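Local coordinates for protein superoxide dismutase [Mn/Fe] (Aeropyrum pernix, PDB 3AK2) that catalyses the dismutation of superoxide to dioxygen and hydrogen peroxide, using either manganese or iron at its active site, at residues A[12-17]-A[26-31]; A[34-39]-A[78-83]; A[84-89]-A[184-189]; A[5-10]-A[71-76]. All coordinates share one frame; numbering follows the deposited sequence.

Overall arrangement
The four contacts illustrate how the chemistry of a contact follows its place in a metalloenzyme fold. Interactions 1, 2 and 4 belong to the alpha-hairpin domain: helix 25-54 serves the first two, helix 62-82 the second and fourth, and the N-terminal loop packs on the hairpin in interactions 1 and 4. Interaction 1 lies at the surface and is largely apolar, whereas interaction 2 is buried and rich in histidine. Those two each carry a manganese ligand, and their segments touch. Interaction 4, about 8 Å from interaction 2 between centres, is an aromatic cluster at a subunit interface. Interaction 3, also buried, joins the end of the hairpin to the C-terminal domain through backbone and sulfur contacts.

Interaction 1. Residues A[12-17]-A[26-31]; sequences LPYNYN and EIMKLH. With MN (manganese (II) ion), chain E; EDO (1,2-ethanediol), chain G.
Leu12, whose CD1 meets the methyl of Met28, donates its backbone N to O1 of a 1,2-ethanediol molecule at 2.9 Å, with an N-H...O angle of 149°. This is the N-terminal loop of the alpha-hairpin domain, laid against the first long helix, 25-54. The diol, probably from the crystallisation liquor, also lies over the Tyr16 ring, which it and the helix sandwich: its C2 stands above the centre of one face, and Lys29 CA lies over the opposite face, 3.8 Å from the centroid, in a CH-pi contact. Lys29 extends past the same ring until its last bend brings NZ to 3.6 Å from Tyr16 CE2, while the amine itself is hydrogen-bonded to Gln33. The phenol OH of Tyr16 is likewise engaged by the helix, bonding to His32 ND1. Met28 fills the other half of the contact. Bent at chi2 and chi3 (-57° and -62°), its chain curls back toward the loop, so that CE arrives at the edge of the Tyr14 ring, 3.8 Å from CE1. Tyr14 OH is itself hydrogen-bonded to Trp83 O. One turn further along the helix, His31 turns away from the loop and joins His79, Asp165, His169 and a water around the manganese ion, which its NE2 binds at 2.2 Å.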
# COMPACT_ATOMS: atom_id res chain seq x y z
N LEU A 12 -20.72 1.87 -22.88
CA LEU A 12 -21.48 2.62 -21.88
C LEU A 12 -22.97 2.37 -22.08
O LEU A 12 -23.40 2.00 -23.18
CB LEU A 12 -21.18 4.12 -21.96
CG LEU A 12 -19.75 4.58 -21.70
CD1 LEU A 12 -19.69 6.09 -21.72
CD2 LEU A 12 -19.23 4.04 -20.38
N PRO A 13 -23.78 2.54 -21.02
CA PRO A 13 -25.24 2.42 -21.15
C PRO A 13 -25.91 3.64 -21.78
O PRO A 13 -27.13 3.67 -21.92
CB PRO A 13 -25.71 2.26 -19.69
CG PRO A 13 -24.46 2.13 -18.85
CD PRO A 13 -23.38 2.81 -19.63
N TYR A 14 -25.11 4.64 -22.15
CA TYR A 14 -25.59 5.93 -22.65
C TYR A 14 -24.45 6.54 -23.47
O TYR A 14 -23.32 6.05 -23.43
CB TYR A 14 -25.96 6.85 -21.48
CG TYR A 14 -25.04 6.67 -20.29
CD1 TYR A 14 -23.73 7.14 -20.32
CD2 TYR A 14 -25.46 5.97 -19.16
CE1 TYR A 14 -22.86 6.95 -19.25
CE2 TYR A 14 -24.61 5.77 -18.08
CZ TYR A 14 -23.31 6.26 -18.13
OH TYR A 14 -22.45 6.06 -17.08
N ASN A 15 -24.75 7.60 -24.22
CA ASN A 15 -23.74 8.30 -25.00
C ASN A 15 -22.77 9.08 -24.12
O ASN A 15 -23.06 9.35 -22.95
CB ASN A 15 -24.40 9.22 -26.04
CG ASN A 15 -24.95 8.46 -27.25
OD1 ASN A 15 -25.68 9.03 -28.06
ND2 ASN A 15 -24.60 7.18 -27.37
N TYR A 16 -21.62 9.46 -24.68
CA TYR A 16 -20.58 10.15 -23.92
C TYR A 16 -21.03 11.49 -23.32
O TYR A 16 -20.54 11.88 -22.26
CB TYR A 16 -19.31 10.34 -24.75
CG TYR A 16 -18.56 9.05 -25.06
CD1 TYR A 16 -18.15 8.20 -24.03
CD2 TYR A 16 -18.25 8.69 -26.37
CE1 TYR A 16 -17.47 7.01 -24.30
CE2 TYR A 16 -17.56 7.51 -26.65
CZ TYR A 16 -17.17 6.68 -25.61
OH TYR A 16 -16.50 5.51 -25.88
N ASN A 17 -21.94 12.18 -23.99
CA ASN A 17 -22.43 13.47 -23.49
C ASN A 17 -23.70 13.38 -22.63
O ASN A 17 -24.27 14.40 -22.23
CB ASN A 17 -22.63 14.47 -24.64
CG ASN A 17 -23.81 14.12 -25.54
OD1 ASN A 17 -24.45 13.08 -25.39
ND2 ASN A 17 -24.09 15.00 -26.49
N GLU A 26 -16.02 15.10 -22.74
CA GLU A 26 -14.61 14.77 -22.96
C GLU A 26 -14.09 13.81 -21.90
O GLU A 26 -13.31 12.91 -22.21
CB GLU A 26 -13.72 16.02 -23.02
CG GLU A 26 -12.30 15.69 -23.48
CD GLU A 26 -11.35 16.87 -23.46
OE1 GLU A 26 -10.19 16.67 -23.86
OE2 GLU A 26 -11.76 17.98 -23.06
N ILE A 27 -14.51 14.02 -20.66
CA ILE A 27 -14.14 13.10 -19.58
C ILE A 27 -14.70 11.71 -19.84
O ILE A 27 -13.97 10.73 -19.80
CB ILE A 27 -14.60 13.60 -18.20
CG1 ILE A 27 -13.77 14.81 -17.77
CG2 ILE A 27 -14.49 12.47 -17.15
CD1 ILE A 27 -14.25 15.49 -16.51
N MET A 28 -16.00 11.62 -20.12
CA MET A 28 -16.61 10.31 -20.34
C MET A 28 -15.90 9.54 -21.45
O MET A 28 -15.65 8.34 -21.31
CB MET A 28 -18.10 10.45 -20.66
CG MET A 28 -18.94 11.06 -19.55
SD MET A 28 -18.86 10.17 -17.98
CE MET A 28 -19.50 8.56 -18.43
N LYS A 29 -15.56 10.24 -22.53
CA LYS A 29 -14.89 9.61 -23.68
C LYS A 29 -13.49 9.11 -23.34
O LYS A 29 -13.16 7.94 -23.58
CB LYS A 29 -14.86 10.55 -24.88
CG LYS A 29 -14.36 9.90 -26.16
CD LYS A 29 -14.63 10.79 -27.37
CE LYS A 29 -14.29 10.06 -28.67
NZ LYS A 29 -15.23 8.95 -28.95
N LEU A 30 -12.65 9.97 -22.78
CA LEU A 30 -11.30 9.57 -22.37
C LEU A 30 -11.35 8.48 -21.31
O LEU A 30 -10.57 7.53 -21.34
CB LEU A 30 -10.51 10.76 -21.83
CG LEU A 30 -10.12 11.86 -22.81
CD1 LEU A 30 -9.66 13.09 -22.04
CD2 LEU A 30 -9.03 11.39 -23.75
N HIS A 31 -12.28 8.62 -20.38
CA HIS A 31 -12.37 7.71 -19.24
C HIS A 31 -12.65 6.29 -19.71
O HIS A 31 -12.05 5.32 -19.22
CB HIS A 31 -13.47 8.18 -18.30
CG HIS A 31 -13.33 7.67 -16.91
ND1 HIS A 31 -14.16 8.08 -15.88
CD2 HIS A 31 -12.45 6.80 -16.36
CE1 HIS A 31 -13.80 7.47 -14.77
NE2 HIS A 31 -12.76 6.69 -15.03
MN MN E . -11.42 5.80 -13.54
C1 EDO G . -19.63 4.40 -25.57
O1 EDO G . -20.26 3.14 -25.39
C2 EDO G . -20.69 5.49 -25.69
O2 EDO G . -21.22 5.47 -27.02
O HOH W 1 -10.32 5.05 -11.89

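Interaction 2. Residues A[34-39]-A[78-83]. With MN (manganese (II) ion), chain E; EDO (1,2-ethanediol), chain I.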
# COMPACT_ATOMS: atom_id res chain seq x y z
N LYS A 34 -9.81 5.38 -23.03
CA LYS A 34 -8.40 5.33 -22.67
C LYS A 34 -8.20 4.57 -21.37
O LYS A 34 -7.55 3.52 -21.36
CB LYS A 34 -7.80 6.74 -22.60
CG LYS A 34 -7.90 7.54 -23.91
CD LYS A 34 -7.07 6.89 -25.02
CE LYS A 34 -6.95 7.79 -26.25
NZ LYS A 34 -8.19 7.78 -27.07
N HIS A 35 -8.79 5.05 -20.28
CA HIS A 35 -8.52 4.46 -18.97
C HIS A 35 -9.13 3.07 -18.79
O HIS A 35 -8.41 2.12 -18.51
CB HIS A 35 -8.93 5.41 -17.85
CG HIS A 35 -8.19 6.71 -17.89
ND1 HIS A 35 -6.87 6.82 -17.48
CD2 HIS A 35 -8.55 7.94 -18.32
CE1 HIS A 35 -6.47 8.07 -17.64
NE2 HIS A 35 -7.46 8.77 -18.15
N HIS A 36 -10.44 2.94 -18.97
CA HIS A 36 -11.05 1.63 -18.76
C HIS A 36 -10.44 0.61 -19.73
O HIS A 36 -10.08 -0.50 -19.33
CB HIS A 36 -12.57 1.70 -18.87
CG HIS A 36 -13.26 0.43 -18.44
ND1 HIS A 36 -14.63 0.32 -18.38
CD2 HIS A 36 -12.76 -0.77 -18.05
CE1 HIS A 36 -14.95 -0.90 -17.98
NE2 HIS A 36 -13.84 -1.58 -17.77
N ASN A 37 -10.29 1.00 -21.00
CA ASN A 37 -9.68 0.12 -22.00
C ASN A 37 -8.30 -0.39 -21.57
O ASN A 37 -7.97 -1.56 -21.76
CB ASN A 37 -9.57 0.82 -23.35
CG ASN A 37 -9.39 -0.15 -24.50
OD1 ASN A 37 -10.04 -1.20 -24.55
ND2 ASN A 37 -8.52 0.19 -25.44
N THR A 38 -7.51 0.50 -20.98
CA THR A 38 -6.17 0.15 -20.52
C THR A 38 -6.21 -0.94 -19.44
O THR A 38 -5.38 -1.85 -19.44
CB THR A 38 -5.40 1.40 -20.05
OG1 THR A 38 -5.13 2.23 -21.18
CG2 THR A 38 -4.09 1.05 -19.37
N TYR A 39 -7.18 -0.86 -18.53
CA TYR A 39 -7.29 -1.88 -17.49
C TYR A 39 -7.70 -3.23 -18.06
O TYR A 39 -7.16 -4.27 -17.67
CB TYR A 39 -8.24 -1.45 -16.36
CG TYR A 39 -7.96 -0.06 -15.84
CD1 TYR A 39 -6.67 0.33 -15.48
CD2 TYR A 39 -8.99 0.86 -15.70
CE1 TYR A 39 -6.42 1.62 -15.01
CE2 TYR A 39 -8.75 2.14 -15.23
CZ TYR A 39 -7.47 2.51 -14.89
OH TYR A 39 -7.26 3.78 -14.41
N MET A 78 -14.30 -2.41 -11.31
CA MET A 78 -14.79 -1.18 -10.70
C MET A 78 -15.42 -0.25 -11.73
O MET A 78 -16.49 0.31 -11.47
CB MET A 78 -13.69 -0.46 -9.90
CG MET A 78 -13.13 -1.25 -8.72
SD MET A 78 -14.33 -1.57 -7.40
CE MET A 78 -14.44 0.06 -6.64
N HIS A 79 -14.80 -0.09 -12.89
CA HIS A 79 -15.40 0.74 -13.95
C HIS A 79 -16.66 0.10 -14.53
O HIS A 79 -17.61 0.80 -14.88
CB HIS A 79 -14.39 1.08 -15.05
CG HIS A 79 -13.34 2.04 -14.61
ND1 HIS A 79 -12.22 1.65 -13.90
CD2 HIS A 79 -13.23 3.39 -14.76
CE1 HIS A 79 -11.48 2.71 -13.64
NE2 HIS A 79 -12.07 3.77 -14.15
N THR A 80 -16.67 -1.23 -14.62
CA THR A 80 -17.83 -1.97 -15.09
C THR A 80 -19.06 -1.71 -14.22
O THR A 80 -20.18 -1.65 -14.74
CB THR A 80 -17.50 -3.48 -15.18
OG1 THR A 80 -16.52 -3.69 -16.20
CG2 THR A 80 -18.74 -4.32 -15.50
N ILE A 81 -18.86 -1.54 -12.92
CA ILE A 81 -19.94 -1.19 -12.01
C ILE A 81 -20.25 0.31 -12.10
O ILE A 81 -21.42 0.72 -12.10
CB ILE A 81 -19.61 -1.60 -10.56
CG1 ILE A 81 -19.39 -3.12 -10.47
CG2 ILE A 81 -20.71 -1.15 -9.59
CD1 ILE A 81 -18.79 -3.60 -9.16
N PHE A 82 -19.21 1.13 -12.20
CA PHE A 82 -19.32 2.59 -12.23
C PHE A 82 -20.27 3.12 -13.32
O PHE A 82 -21.11 3.97 -13.04
CB PHE A 82 -17.92 3.20 -12.38
CG PHE A 82 -17.87 4.71 -12.33
CD1 PHE A 82 -18.36 5.41 -11.23
CD2 PHE A 82 -17.29 5.43 -13.37
CE1 PHE A 82 -18.30 6.81 -11.19
CE2 PHE A 82 -17.21 6.82 -13.34
CZ PHE A 82 -17.72 7.51 -12.25
N TRP A 83 -20.14 2.61 -14.55
CA TRP A 83 -20.95 3.17 -15.64
C TRP A 83 -22.47 2.99 -15.45
O TRP A 83 -23.20 3.98 -15.48
CB TRP A 83 -20.52 2.65 -17.02
CG TRP A 83 -19.05 2.66 -17.30
CD1 TRP A 83 -18.30 1.60 -17.72
CD2 TRP A 83 -18.15 3.79 -17.25
NE1 TRP A 83 -17.00 1.99 -17.92
CE2 TRP A 83 -16.88 3.32 -17.65
CE3 TRP A 83 -18.31 5.14 -16.92
CZ2 TRP A 83 -15.76 4.15 -17.70
CZ3 TRP A 83 -17.19 5.97 -16.98
CH2 TRP A 83 -15.93 5.47 -17.37
MN MN E . -11.42 5.80 -13.54
C1 EDO I . -4.76 5.52 -20.52
O1 EDO I . -3.78 5.97 -21.45
C2 EDO I . -4.05 4.86 -19.33
O2 EDO I . -4.91 4.88 -18.19
O HOH W 1 -10.32 5.05 -11.89
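Over the centre of one face of the His36 ring sits CB of His79, 3.5 Å from the centroid in a CH-pi contact, while Trp83 NE1 and Thr80 OG1 lie at its edge. Trp83 in turn has the carbonyl oxygen of His79 over one face, offset toward the rim, and His36 ND1 at its edge. The two edges are joined by a nearly straight hydrogen bond: Trp83 NE1 donates to His36 ND1 at 2.9 Å and 166°, close to the indole plane but tilted somewhat from the imidazole plane. His36 reaches across because CG is anti to the backbone N (chi1 -170°). At its far nitrogen, NE2 is hydrogen-bonded to His76 ND1. Tyr39 and His79 meet obliquely, Tyr39 CE2 coming within 3.2 Å of His79 CE1, next to the manganese-binding nitrogen. Replacing His36 by leucine would probably leave the Trp83 indole N-H and the His76 imidazole without their mate and the indole freer to turn. The contact joins the two long helices of the alpha-hairpin, whose local axes run at 137° to each other. His79 NE2 binds manganese at 2.2 Å while its ND1 is hydrogen-bonded to Gly75 O, which fixes the rotation of the ring. His35, whose NE2 bonds to Tyr172 OH of the second subunit, is placed with Tyr39 as in the second-sphere His-Tyr gateway of this family. The chemistry implies a linked network: since His36 ND1 accepts from the indole, the hydrogen of the ring is probably on NE2, toward His76.

Interaction 3. Residues A[84-89]-A[184-189]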
# COMPACT_ATOMS: atom_id res chain seq x y z
N PRO A 84 -22.95 1.74 -15.25
CA PRO A 84 -24.39 1.58 -15.02
C PRO A 84 -24.88 2.11 -13.67
O PRO A 84 -26.09 2.29 -13.49
CB PRO A 84 -24.60 0.07 -15.12
CG PRO A 84 -23.28 -0.52 -14.76
CD PRO A 84 -22.25 0.44 -15.28
N ASN A 85 -23.97 2.37 -12.74
CA ASN A 85 -24.29 3.09 -11.50
C ASN A 85 -24.75 4.52 -11.77
O ASN A 85 -25.24 5.19 -10.86
CB ASN A 85 -23.07 3.17 -10.57
CG ASN A 85 -22.92 1.99 -9.62
OD1 ASN A 85 -21.93 1.92 -8.90
ND2 ASN A 85 -23.89 1.07 -9.59
N MET A 86 -24.56 4.99 -13.00
CA MET A 86 -24.98 6.34 -13.39
C MET A 86 -26.00 6.26 -14.51
O MET A 86 -26.13 5.24 -15.18
CB MET A 86 -23.78 7.19 -13.81
CG MET A 86 -22.76 7.39 -12.71
SD MET A 86 -21.35 8.43 -13.14
CE MET A 86 -20.52 7.42 -14.37
N ALA A 87 -26.73 7.36 -14.70
CA ALA A 87 -27.72 7.46 -15.77
C ALA A 87 -27.94 8.94 -16.07
O ALA A 87 -27.70 9.78 -15.21
CB ALA A 87 -29.04 6.80 -15.35
N PRO A 88 -28.40 9.26 -17.30
CA PRO A 88 -28.68 10.65 -17.64
C PRO A 88 -29.63 11.27 -16.61
O PRO A 88 -30.54 10.59 -16.13
CB PRO A 88 -29.37 10.55 -19.00
CG PRO A 88 -28.85 9.29 -19.59
CD PRO A 88 -28.68 8.35 -18.43
N PRO A 89 -29.40 12.55 -16.25
CA PRO A 89 -30.24 13.22 -15.24
C PRO A 89 -31.73 13.02 -15.53
O PRO A 89 -32.16 13.18 -16.68
CB PRO A 89 -29.86 14.69 -15.38
CG PRO A 89 -28.49 14.69 -15.98
CD PRO A 89 -28.36 13.44 -16.79
N GLU A 184 -20.28 16.24 -5.07
CA GLU A 184 -21.60 16.81 -4.85
C GLU A 184 -22.47 16.72 -6.10
O GLU A 184 -23.66 16.38 -6.03
CB GLU A 184 -21.49 18.26 -4.37
CG GLU A 184 -20.95 18.42 -2.94
CD GLU A 184 -21.85 17.77 -1.89
OE1 GLU A 184 -23.09 17.84 -2.03
OE2 GLU A 184 -21.31 17.21 -0.92
N ASN A 185 -21.87 17.02 -7.25
CA ASN A 185 -22.58 16.97 -8.53
C ASN A 185 -22.92 15.56 -9.00
O ASN A 185 -23.94 15.34 -9.64
CB ASN A 185 -21.80 17.73 -9.60
CG ASN A 185 -22.10 19.21 -9.60
OD1 ASN A 185 -23.15 19.63 -10.09
ND2 ASN A 185 -21.18 20.00 -9.07
N TRP A 186 -22.06 14.60 -8.66
CA TRP A 186 -22.23 13.21 -9.06
C TRP A 186 -23.56 12.61 -8.60
O TRP A 186 -24.15 11.77 -9.29
CB TRP A 186 -21.04 12.38 -8.57
CG TRP A 186 -21.18 10.89 -8.68
CD1 TRP A 186 -20.90 10.12 -9.78
CD2 TRP A 186 -21.59 9.99 -7.65
NE1 TRP A 186 -21.12 8.79 -9.48
CE2 TRP A 186 -21.55 8.69 -8.19
CE3 TRP A 186 -21.99 10.17 -6.32
CZ2 TRP A 186 -21.90 7.56 -7.44
CZ3 TRP A 186 -22.34 9.05 -5.57
CH2 TRP A 186 -22.28 7.76 -6.14
N TRP A 187 -24.06 13.05 -7.44
CA TRP A 187 -25.34 12.57 -6.94
C TRP A 187 -26.49 12.76 -7.93
O TRP A 187 -27.44 11.98 -7.94
CB TRP A 187 -25.69 13.24 -5.61
CG TRP A 187 -24.77 12.83 -4.51
CD1 TRP A 187 -23.73 13.54 -4.00
CD2 TRP A 187 -24.80 11.58 -3.80
NE1 TRP A 187 -23.10 12.82 -3.02
CE2 TRP A 187 -23.74 11.62 -2.87
CE3 TRP A 187 -25.62 10.45 -3.86
CZ2 TRP A 187 -23.47 10.55 -2.00
CZ3 TRP A 187 -25.35 9.39 -2.99
CH2 TRP A 187 -24.29 9.46 -2.07
N ASN A 188 -26.37 13.78 -8.78
CA ASN A 188 -27.41 14.08 -9.76
C ASN A 188 -27.51 13.10 -10.92
O ASN A 188 -28.46 13.15 -11.71
CB ASN A 188 -27.23 15.50 -10.29
CG ASN A 188 -27.39 16.54 -9.20
OD1 ASN A 188 -28.47 16.69 -8.63
ND2 ASN A 188 -26.31 17.25 -8.90
N VAL A 189 -26.53 12.19 -11.02
CA VAL A 189 -26.55 11.16 -12.07
C VAL A 189 -26.56 9.72 -11.53
O VAL A 189 -26.46 8.77 -12.31
CB VAL A 189 -25.41 11.35 -13.12
CG1 VAL A 189 -25.54 12.68 -13.85
CG2 VAL A 189 -24.03 11.21 -12.47
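A single backbone hydrogen bond, from Ala87 N to Val189 O at 2.8 Å, ties the loop 84-89, extended from Met86 onward, to the short 3-10 turn that follows helix 179-186, with the donor in the carbonyl plane. The same oxygen receives a CA-H...O contact from Met86 CA at 3.0 Å, so two neighbouring residues of the loop grip it. That turn is itself closed by Val189 N bonding to Trp186 O. Among the side chains, Met86 reaches toward the indole of Trp186: its sulfur stands at the edge of the ring, 3.7 Å from Trp186 NE1, in a Met-aromatic contact with SD lying 74° off the ring normal. Trp186 crosses it at about a right angle; with chi1 near 169° the indole swings away from the backbone N and out to the sulfur. Val189 works both ways, its CG2 lying 3.9 Å from Met86 SD and its CG1 4.1 Å from Pro89 CD. Nearby, the Asn85 amide bonds to Asp194 and to the backbone of Ile161 and Val163, while Trp186 packs on Leu162 and Ile164. Sulfur, valine and shared carbonyl thus fasten the segment leaving the alpha-hairpin to the C-terminal alpha/beta domain, the two-domain build of the iron/manganese superoxide dismutases.

Interaction 4. Residues A[5-10]-A[71-76]; sequences KRYELP and FNYAGH. With EDO (1,2-ethanediol), chain J.
An aromatic cluster of Tyr7, Tyr73 and His76 holds the N-terminal loop of the alpha-hairpin domain against helix 62-82. Its central pair is an offset edge-to-face arrangement: the edge of Tyr73 is directed at the face of Tyr7, with centroids 5.4 Å apart and planes at 70°. The edge atom CD1 of Tyr73 comes within 3.6 Å of Tyr7 CZ, near the phenol end of that ring. At the other end of Tyr7, CB lies 3.7 Å from His76 CD2, the imidazole meeting the phenol ring obliquely. Both hydroxyls point into a neighbouring copy of the protein: Tyr7 OH bonds to Asp136 and Arg143, and Tyr73 OH to Asp136, all of the third subunit, so the cluster also serves the assembly. An alanine at Tyr7 is likely to leave the edge of Tyr73 without its ring partner and to cost Asp136 of the third subunit one of its two tyrosine hydroxyls. At chi1 175° the His76 ring stands off the helix toward the loop, which puts CE1 3.2 Å from Glu8 O. Pro10 CD approaches the edge of the same ring. While ND1 of His76 turns to helix 25-54, its NE2 is linked to the loop by a water lying in the imidazole plane, 3.0 Å from NE2 and 3.2 Å from Glu8 N, from which it accepts.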
# COMPACT_ATOMS: atom_id res chain seq x y z
N LYS A 5 -10.66 -17.01 -20.69
CA LYS A 5 -11.65 -16.12 -21.29
C LYS A 5 -11.17 -14.69 -21.07
O LYS A 5 -10.91 -14.27 -19.94
CB LYS A 5 -13.04 -16.33 -20.69
CG LYS A 5 -14.11 -15.43 -21.29
CD LYS A 5 -15.51 -15.81 -20.83
CE LYS A 5 -16.56 -14.82 -21.32
NZ LYS A 5 -16.74 -14.85 -22.80
N ARG A 6 -11.05 -13.96 -22.17
CA ARG A 6 -10.56 -12.59 -22.15
C ARG A 6 -11.60 -11.65 -21.58
O ARG A 6 -12.80 -11.81 -21.81
CB ARG A 6 -10.20 -12.12 -23.56
CG ARG A 6 -8.76 -12.34 -23.97
CD ARG A 6 -8.43 -13.81 -24.14
NE ARG A 6 -7.07 -14.00 -24.63
CZ ARG A 6 -6.45 -15.17 -24.68
NH1 ARG A 6 -7.06 -16.27 -24.24
NH2 ARG A 6 -5.21 -15.25 -25.15
N TYR A 7 -11.12 -10.66 -20.83
CA TYR A 7 -11.96 -9.53 -20.43
C TYR A 7 -12.20 -8.65 -21.64
O TYR A 7 -11.38 -8.60 -22.56
CB TYR A 7 -11.30 -8.75 -19.28
CG TYR A 7 -11.04 -9.65 -18.10
CD1 TYR A 7 -9.75 -10.07 -17.79
CD2 TYR A 7 -12.09 -10.14 -17.33
CE1 TYR A 7 -9.51 -10.92 -16.73
CE2 TYR A 7 -11.86 -11.00 -16.27
CZ TYR A 7 -10.57 -11.39 -15.98
OH TYR A 7 -10.33 -12.24 -14.93
N GLU A 8 -13.35 -7.98 -21.65
CA GLU A 8 -13.73 -7.10 -22.75
C GLU A 8 -14.22 -5.78 -22.20
O GLU A 8 -14.84 -5.74 -21.13
CB GLU A 8 -14.85 -7.72 -23.59
CG GLU A 8 -14.60 -9.12 -24.10
CD GLU A 8 -15.88 -9.77 -24.58
OE1 GLU A 8 -16.39 -10.68 -23.88
OE2 GLU A 8 -16.40 -9.35 -25.63
N LEU A 9 -13.96 -4.71 -22.94
CA LEU A 9 -14.49 -3.40 -22.61
C LEU A 9 -15.98 -3.34 -22.93
O LEU A 9 -16.37 -3.49 -24.09
CB LEU A 9 -13.75 -2.31 -23.40
CG LEU A 9 -14.14 -0.87 -23.08
CD1 LEU A 9 -13.64 -0.49 -21.71
CD2 LEU A 9 -13.60 0.08 -24.14
N PRO A 10 -16.83 -3.12 -21.91
CA PRO A 10 -18.25 -2.98 -22.21
C PRO A 10 -18.54 -1.61 -22.82
O PRO A 10 -17.81 -0.66 -22.55
CB PRO A 10 -18.91 -3.10 -20.84
CG PRO A 10 -17.90 -2.56 -19.89
CD PRO A 10 -16.56 -2.98 -20.46
N PHE A 71 -4.31 -5.13 -9.99
CA PHE A 71 -4.62 -3.74 -10.29
C PHE A 71 -5.56 -3.60 -11.48
O PHE A 71 -6.55 -2.86 -11.42
CB PHE A 71 -3.34 -2.95 -10.54
CG PHE A 71 -3.57 -1.53 -10.99
CD1 PHE A 71 -3.86 -0.53 -10.07
CD2 PHE A 71 -3.50 -1.21 -12.34
CE1 PHE A 71 -4.08 0.78 -10.50
CE2 PHE A 71 -3.71 0.10 -12.78
CZ PHE A 71 -4.00 1.09 -11.85
N ASN A 72 -5.25 -4.31 -12.56
CA ASN A 72 -5.99 -4.13 -13.79
C ASN A 72 -7.35 -4.82 -13.77
O ASN A 72 -8.34 -4.24 -14.24
CB ASN A 72 -5.15 -4.55 -14.99
CG ASN A 72 -4.03 -3.58 -15.26
OD1 ASN A 72 -4.25 -2.48 -15.75
ND2 ASN A 72 -2.81 -3.98 -14.91
N TYR A 73 -7.41 -6.02 -13.20
CA TYR A 73 -8.70 -6.66 -13.00
C TYR A 73 -9.60 -5.77 -12.13
O TYR A 73 -10.76 -5.53 -12.46
CB TYR A 73 -8.57 -8.04 -12.35
CG TYR A 73 -9.92 -8.66 -12.05
CD1 TYR A 73 -10.56 -9.46 -12.99
CD2 TYR A 73 -10.56 -8.40 -10.85
CE1 TYR A 73 -11.82 -10.01 -12.72
CE2 TYR A 73 -11.81 -8.93 -10.57
CZ TYR A 73 -12.44 -9.74 -11.51
OH TYR A 73 -13.68 -10.27 -11.20
N ALA A 74 -9.05 -5.27 -11.03
CA ALA A 74 -9.80 -4.38 -10.16
C ALA A 74 -10.28 -3.14 -10.92
O ALA A 74 -11.43 -2.74 -10.79
CB ALA A 74 -8.98 -4.00 -8.96
N GLY A 75 -9.41 -2.53 -11.72
CA GLY A 75 -9.81 -1.37 -12.50
C GLY A 75 -10.96 -1.72 -13.42
O GLY A 75 -11.93 -0.97 -13.55
N HIS A 76 -10.86 -2.88 -14.06
CA HIS A 76 -11.90 -3.33 -14.96
C HIS A 76 -13.25 -3.50 -14.25
O HIS A 76 -14.24 -2.90 -14.65
CB HIS A 76 -11.45 -4.62 -15.65
CG HIS A 76 -12.50 -5.23 -16.52
ND1 HIS A 76 -13.32 -4.49 -17.35
CD2 HIS A 76 -12.86 -6.52 -16.71
CE1 HIS A 76 -14.13 -5.29 -18.00
NE2 HIS A 76 -13.87 -6.53 -17.63
C1 EDO J . -16.91 -0.63 -25.91
O1 EDO J . -16.30 -1.79 -26.49
C2 EDO J . -17.11 0.44 -26.98
O2 EDO J . -18.36 1.11 -26.76
O HOH W 2 -15.14 -8.73 -19.16